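Local coordinates for protein malate dehydrogenase (Aeropyrum pernix, PDB 2D4A) that catalyses the reversible oxidation of (S)-malate to oxaloacetate with either NAD or NADP, and can also oxidise tartrate, at residues Leu5-Val10 with Leu28-Pro33; Thr115-Asp120 with Gly170-Lys175. All coordinates share one frame; numbering follows the deposited sequence.

Contact 1. Residues Leu5-Val10 with Leu28-Pro33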
loop_
_atom_site.group_PDB
_atom_site.type_symbol
_atom_site.label_atom_id
_atom_site.label_comp_id
_atom_site.label_asym_id
_atom_site.label_seq_id
_atom_site.Cartn_x
_atom_site.Cartn_y
_atom_site.Cartn_z
ATOM N N LEU B 5 19.225 14.364 -4.907
ATOM C CA LEU B 5 20.249 15.396 -4.763
ATOM C C LEU B 5 19.581 16.589 -4.106
ATOM O O LEU B 5 18.866 17.341 -4.771
ATOM C CB LEU B 5 20.784 15.823 -6.127
ATOM C CG LEU B 5 21.995 15.046 -6.638
ATOM C CD1 LEU B 5 21.851 13.606 -6.219
ATOM C CD2 LEU B 5 22.126 15.180 -8.148
ATOM N N GLY B 6 19.831 16.749 -2.749
ATOM C CA GLY B 6 19.181 17.838 -2.097
ATOM C C GLY B 6 19.301 17.930 -0.610
ATOM O O GLY B 6 19.831 18.910 -0.066
ATOM N N ALA B 7 18.767 16.867 -0.012
ATOM C CA ALA B 7 18.734 16.919 1.480
ATOM C C ALA B 7 18.060 18.136 2.045
ATOM O O ALA B 7 18.051 18.445 3.258
ATOM C CB ALA B 7 20.102 16.622 2.019
ATOM N N GLY B 8 17.176 18.921 1.320
ATOM C CA GLY B 8 16.377 20.056 1.713
ATOM C C GLY B 8 14.997 19.741 2.207
ATOM O O GLY B 8 14.616 18.561 2.262
ATOM N N LYS B 9 14.144 20.707 1.885
ATOM C CA LYS B 9 12.749 20.560 2.246
ATOM C C LYS B 9 11.930 19.672 1.252
ATOM O O LYS B 9 11.161 18.795 1.662
ATOM C CB LYS B 9 12.205 21.973 2.378
ATOM C CG LYS B 9 11.084 22.116 3.345
ATOM C CD LYS B 9 11.174 23.386 4.188
ATOM C CE LYS B 9 12.221 23.268 5.311
ATOM N NZ LYS B 9 13.647 23.128 4.818
ATOM N N VAL B 10 12.089 19.875 -0.051
ATOM C CA VAL B 10 11.370 19.018 -1.005
ATOM C C VAL B 10 12.034 17.621 -1.156
ATOM O O VAL B 10 11.341 16.609 -1.334
ATOM C CB VAL B 10 11.280 19.696 -2.411
ATOM C CG1 VAL B 10 12.587 20.212 -2.775
ATOM C CG2 VAL B 10 10.895 18.711 -3.493
ATOM N N LEU B 28 20.699 9.569 -0.347
ATOM C CA LEU B 28 20.647 11.029 -0.241
ATOM C C LEU B 28 22.028 11.670 -0.347
ATOM O O LEU B 28 22.953 11.276 0.364
ATOM C CB LEU B 28 20.068 11.465 1.109
ATOM C CG LEU B 28 18.590 11.405 1.475
ATOM C CD1 LEU B 28 17.802 12.179 0.445
ATOM C CD2 LEU B 28 18.124 9.970 1.559
ATOM N N ILE B 29 22.167 12.671 -1.213
ATOM C CA ILE B 29 23.435 13.381 -1.344
ATOM C C ILE B 29 23.210 14.895 -1.250
ATOM O O ILE B 29 22.275 15.435 -1.850
ATOM C CB ILE B 29 24.153 13.051 -2.677
ATOM C CG1 ILE B 29 24.422 11.546 -2.769
ATOM C CG2 ILE B 29 25.486 13.789 -2.754
ATOM C CD1 ILE B 29 25.052 11.109 -4.091
ATOM N N ALA B 30 24.061 15.580 -0.466
ATOM C CA ALA B 30 24.032 17.021 -0.270
ATOM C C ALA B 30 25.423 17.478 0.164
ATOM O O ALA B 30 26.184 16.714 0.757
ATOM C CB ALA B 30 22.988 17.397 0.777
ATOM N N ARG B 31 25.736 18.730 -0.139
ATOM C CA ARG B 31 27.027 19.321 0.167
ATOM C C ARG B 31 27.329 19.456 1.653
ATOM O O ARG B 31 28.429 19.141 2.107
ATOM C CB ARG B 31 27.122 20.688 -0.526
ATOM C CG ARG B 31 25.875 21.573 -0.339
ATOM C CD ARG B 31 25.405 22.223 -1.656
ATOM N NE ARG B 31 24.658 21.314 -2.531
ATOM C CZ ARG B 31 23.466 20.800 -2.236
ATOM N NH1 ARG B 31 22.875 21.097 -1.086
ATOM N NH2 ARG B 31 22.860 19.994 -3.094
ATOM N N THR B 32 26.352 19.924 2.417
ATOM C CA THR B 32 26.538 20.109 3.853
ATOM C C THR B 32 26.886 18.795 4.546
ATOM O O THR B 32 26.161 17.809 4.432
ATOM C CB THR B 32 25.267 20.689 4.494
ATOM O OG1 THR B 32 24.948 21.938 3.866
ATOM C CG2 THR B 32 25.476 20.907 5.975
ATOM N N PRO B 33 28.124 18.784 5.166
ATOM C CA PRO B 33 28.556 17.588 5.891
ATOM C C PRO B 33 27.684 17.216 7.092
ATOM O O PRO B 33 27.293 18.077 7.882
ATOM C CB PRO B 33 29.997 17.920 6.274
ATOM C CG PRO B 33 29.977 19.399 6.429
ATOM C CD PRO B 33 29.126 19.859 5.269
#

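Contact 2. Residues Thr115-Asp120 with Gly170-Lys175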
loop_
_atom_site.group_PDB
_atom_site.type_symbol
_atom_site.label_atom_id
_atom_site.label_comp_id
_atom_site.label_asym_id
_atom_site.label_seq_id
_atom_site.Cartn_x
_atom_site.Cartn_y
_atom_site.Cartn_z
ATOM N N THR B 115 13.007 19.367 -10.129
ATOM C CA THR B 115 11.836 19.989 -9.494
ATOM C C THR B 115 12.133 21.485 -9.350
ATOM O O THR B 115 11.227 22.309 -9.331
ATOM C CB THR B 115 11.518 19.455 -8.061
ATOM O OG1 THR B 115 12.635 19.703 -7.207
ATOM C CG2 THR B 115 11.200 17.973 -8.066
ATOM N N THR B 116 13.418 21.814 -9.259
ATOM C CA THR B 116 13.871 23.185 -9.102
ATOM C C THR B 116 13.172 24.169 -10.036
ATOM O O THR B 116 12.996 23.891 -11.226
ATOM C CB THR B 116 15.395 23.296 -9.321
ATOM O OG1 THR B 116 16.055 22.200 -8.678
ATOM C CG2 THR B 116 15.923 24.601 -8.733
ATOM N N ASN B 117 12.786 25.325 -9.490
ATOM C CA ASN B 117 12.092 26.373 -10.249
ATOM C C ASN B 117 12.968 27.591 -10.535
ATOM O O ASN B 117 13.830 27.945 -9.735
ATOM C CB ASN B 117 10.835 26.814 -9.501
ATOM C CG ASN B 117 9.676 25.875 -9.713
ATOM O OD1 ASN B 117 9.303 25.590 -10.844
ATOM N ND2 ASN B 117 9.091 25.398 -8.628
ATOM N N PRO B 118 12.757 28.259 -11.684
ATOM C CA PRO B 118 11.779 27.932 -12.733
ATOM C C PRO B 118 12.114 26.637 -13.486
ATOM O O PRO B 118 13.069 26.598 -14.260
ATOM C CB PRO B 118 11.840 29.161 -13.654
ATOM C CG PRO B 118 12.239 30.254 -12.737
ATOM C CD PRO B 118 13.318 29.600 -11.906
ATOM N N VAL B 119 11.314 25.594 -13.281
ATOM C CA VAL B 119 11.553 24.291 -13.909
ATOM C C VAL B 119 11.937 24.308 -15.388
ATOM O O VAL B 119 12.918 23.684 -15.796
ATOM C CB VAL B 119 10.330 23.350 -13.766
ATOM C CG1 VAL B 119 10.751 21.910 -14.021
ATOM C CG2 VAL B 119 9.742 23.463 -12.385
ATOM N N ASP B 120 11.157 25.015 -16.192
ATOM C CA ASP B 120 11.410 25.100 -17.626
ATOM C C ASP B 120 12.820 25.585 -17.931
ATOM O O ASP B 120 13.552 24.951 -18.696
ATOM C CB ASP B 120 10.361 26.010 -18.254
ATOM C CG ASP B 120 8.956 25.530 -17.963
ATOM O OD1 ASP B 120 8.211 26.238 -17.252
ATOM O OD2 ASP B 120 8.615 24.426 -18.440
ATOM N N GLY B 170 1.663 24.418 -21.749
ATOM C CA GLY B 170 2.401 25.659 -21.679
ATOM C C GLY B 170 3.740 25.573 -20.992
ATOM O O GLY B 170 4.700 25.033 -21.537
ATOM N N MET B 171 3.799 26.144 -19.797
ATOM C CA MET B 171 5.004 26.142 -18.993
ATOM C C MET B 171 4.566 26.269 -17.552
ATOM O O MET B 171 3.403 26.559 -17.281
ATOM C CB MET B 171 5.937 27.282 -19.425
ATOM C CG MET B 171 5.293 28.657 -19.614
ATOM S SD MET B 171 5.433 29.694 -18.142
ATOM C CE MET B 171 3.884 29.406 -17.466
ATOM N N HIS B 172 5.489 26.039 -16.629
ATOM C CA HIS B 172 5.172 26.086 -15.210
ATOM C C HIS B 172 5.247 27.480 -14.603
ATOM O O HIS B 172 6.206 27.816 -13.908
ATOM C CB HIS B 172 6.107 25.146 -14.452
ATOM C CG HIS B 172 5.530 24.633 -13.174
ATOM N ND1 HIS B 172 6.248 24.582 -12.000
ATOM C CD2 HIS B 172 4.300 24.144 -12.888
ATOM C CE1 HIS B 172 5.483 24.086 -11.043
ATOM N NE2 HIS B 172 4.297 23.812 -11.557
ATOM N N GLY B 173 4.222 28.285 -14.853
ATOM C CA GLY B 173 4.200 29.629 -14.311
ATOM C C GLY B 173 2.990 30.399 -14.788
ATOM O O GLY B 173 1.970 29.810 -15.142
ATOM N N GLN B 174 3.120 31.721 -14.811
ATOM C CA GLN B 174 2.053 32.622 -15.239
ATOM C C GLN B 174 1.320 32.194 -16.525
ATOM O O GLN B 174 0.093 32.236 -16.581
ATOM C CB GLN B 174 2.624 34.043 -15.405
ATOM C CG GLN B 174 4.083 34.077 -15.899
ATOM C CD GLN B 174 4.496 35.405 -16.558
ATOM O OE1 GLN B 174 4.388 36.481 -15.958
ATOM N NE2 GLN B 174 4.991 35.320 -17.794
ATOM N N LYS B 175 2.059 31.778 -17.548
ATOM C CA LYS B 175 1.430 31.380 -18.803
ATOM C C LYS B 175 1.004 29.909 -18.951
ATOM O O LYS B 175 0.869 29.388 -20.066
ATOM C CB LYS B 175 2.316 31.796 -19.984
ATOM C CG LYS B 175 2.136 33.261 -20.395
ATOM C CD LYS B 175 2.372 34.213 -19.228
ATOM C CE LYS B 175 2.132 35.669 -19.617
ATOM N NZ LYS B 175 2.471 36.609 -18.499
#

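Contact 1. Residues Leu5-Val10 with Leu28-Pro33
Leu5 and Ile29 pair as parallel neighbours at the ends of their strands, with CA atoms 5.1 Å apart and both side chains on the same face of the sheet. There CD1 of Leu5 lies 4.3 Å from CB of Ile29, branched apolar chains that suit a buried sheet face. The next residue, Gly6, makes the one hydrogen bond between these two segments: its N reaches O of Ile29 at 2.9 Å, a ladder bond of the parallel pair. At Gly6 the chain leaves the strand, and the lack of a CB gives glycine more backbone freedom for this than other residues have. Its own O faces the edge of the Arg31 guanidinium, near the plane of that group, but at 3.9 Å from NH1 this is proximity and not a bond. Ala7 follows and directs its methyl at Ala30, CB to CB; two methyls suit this close, buried turn. Gly8 is the N-cap residue of helix 9-21. The glycines fit the GxGxxG pattern of a Rossmann nucleotide-binding fold, consistent with residues 6-11 binding NADP by similarity. The contact thus closes the beta-alpha-beta unit of strand 2-5, helix 9-21 and strand 26-29; Met12 of the helix packs on Ala7 and Leu28, while strands 70-73 and 56-59 flank the pair.

Contact 2. Residues Thr115-Asp120 with Gly170-Lys175
The imidazole of His172 meets the Asn117 amide at its edge: OD1 lies in the ring plane, 3.4 Å from ND1, and the two flat groups are tilted by only 24°. The bond from ND1 to OD1 is weak, and the position of OD1 is uncertain. The Val119 side chain also lies near the ring, its exact placing unsure. His172 has its CG anti to the backbone N (chi1 -154°), which carries the ring across to these two residues. Asn117 appears to make an Asx turn as well, OD1 accepting from N of Val119; if the doubtful OD1 is rightly placed, an amide that could accept from both would suit this place. A cis peptide bond precedes Pro118, the N-cap residue of helix 119-130.

The firmer grip is on the backbone. OD1 of Asp120 takes the N-H of His172 at 2.8 Å through its syn lone pair, with an N-H...O angle of 154°, and CB of Met171 sits 3.3 Å from the same oxygen. The carboxylate's other oxygen, OD2, is hydrogen-bonded to Ser247, so both oxygens of this buried group have partners. Were Asp120 an alanine, the His172 N-H would lose OD1 and Ser247 would lose OD2, and the histidine loop would probably be freer to shift. Met171 turns its long, flexible chain away to pack on Ala291, Ala294 and Val295 of helix 282-300.

By similarity His172 is the proton acceptor and Asn117 binds both substrate and cofactor. Asp120 probably serves as a second-shell residue, helping to hold the backbone from which the histidine ring reaches into the active site between the two domains.

Contacts 1 and 2 are both mainly buried, yet they sit differently in the enzyme. Contact 1 lies within the nucleotide-binding domain, its centre about 17 Å from that of the chain, with Arg31 at its exposed margin; contact 2, about 9 Å from the chain centre, joins the nucleotide-binding domain to the C-terminal one. Their centres are 22 Å apart, but Val10, in the first turn of helix 9-21, packs on Thr115, just after strand 111-114, so the two contacts meet at the C-terminal ends of one parallel sheet. The first relies on strand pairing and small residues, as suits a probable cofactor loop; the second uses polar side chains, where the likely catalytic and substrate-binding residues lie.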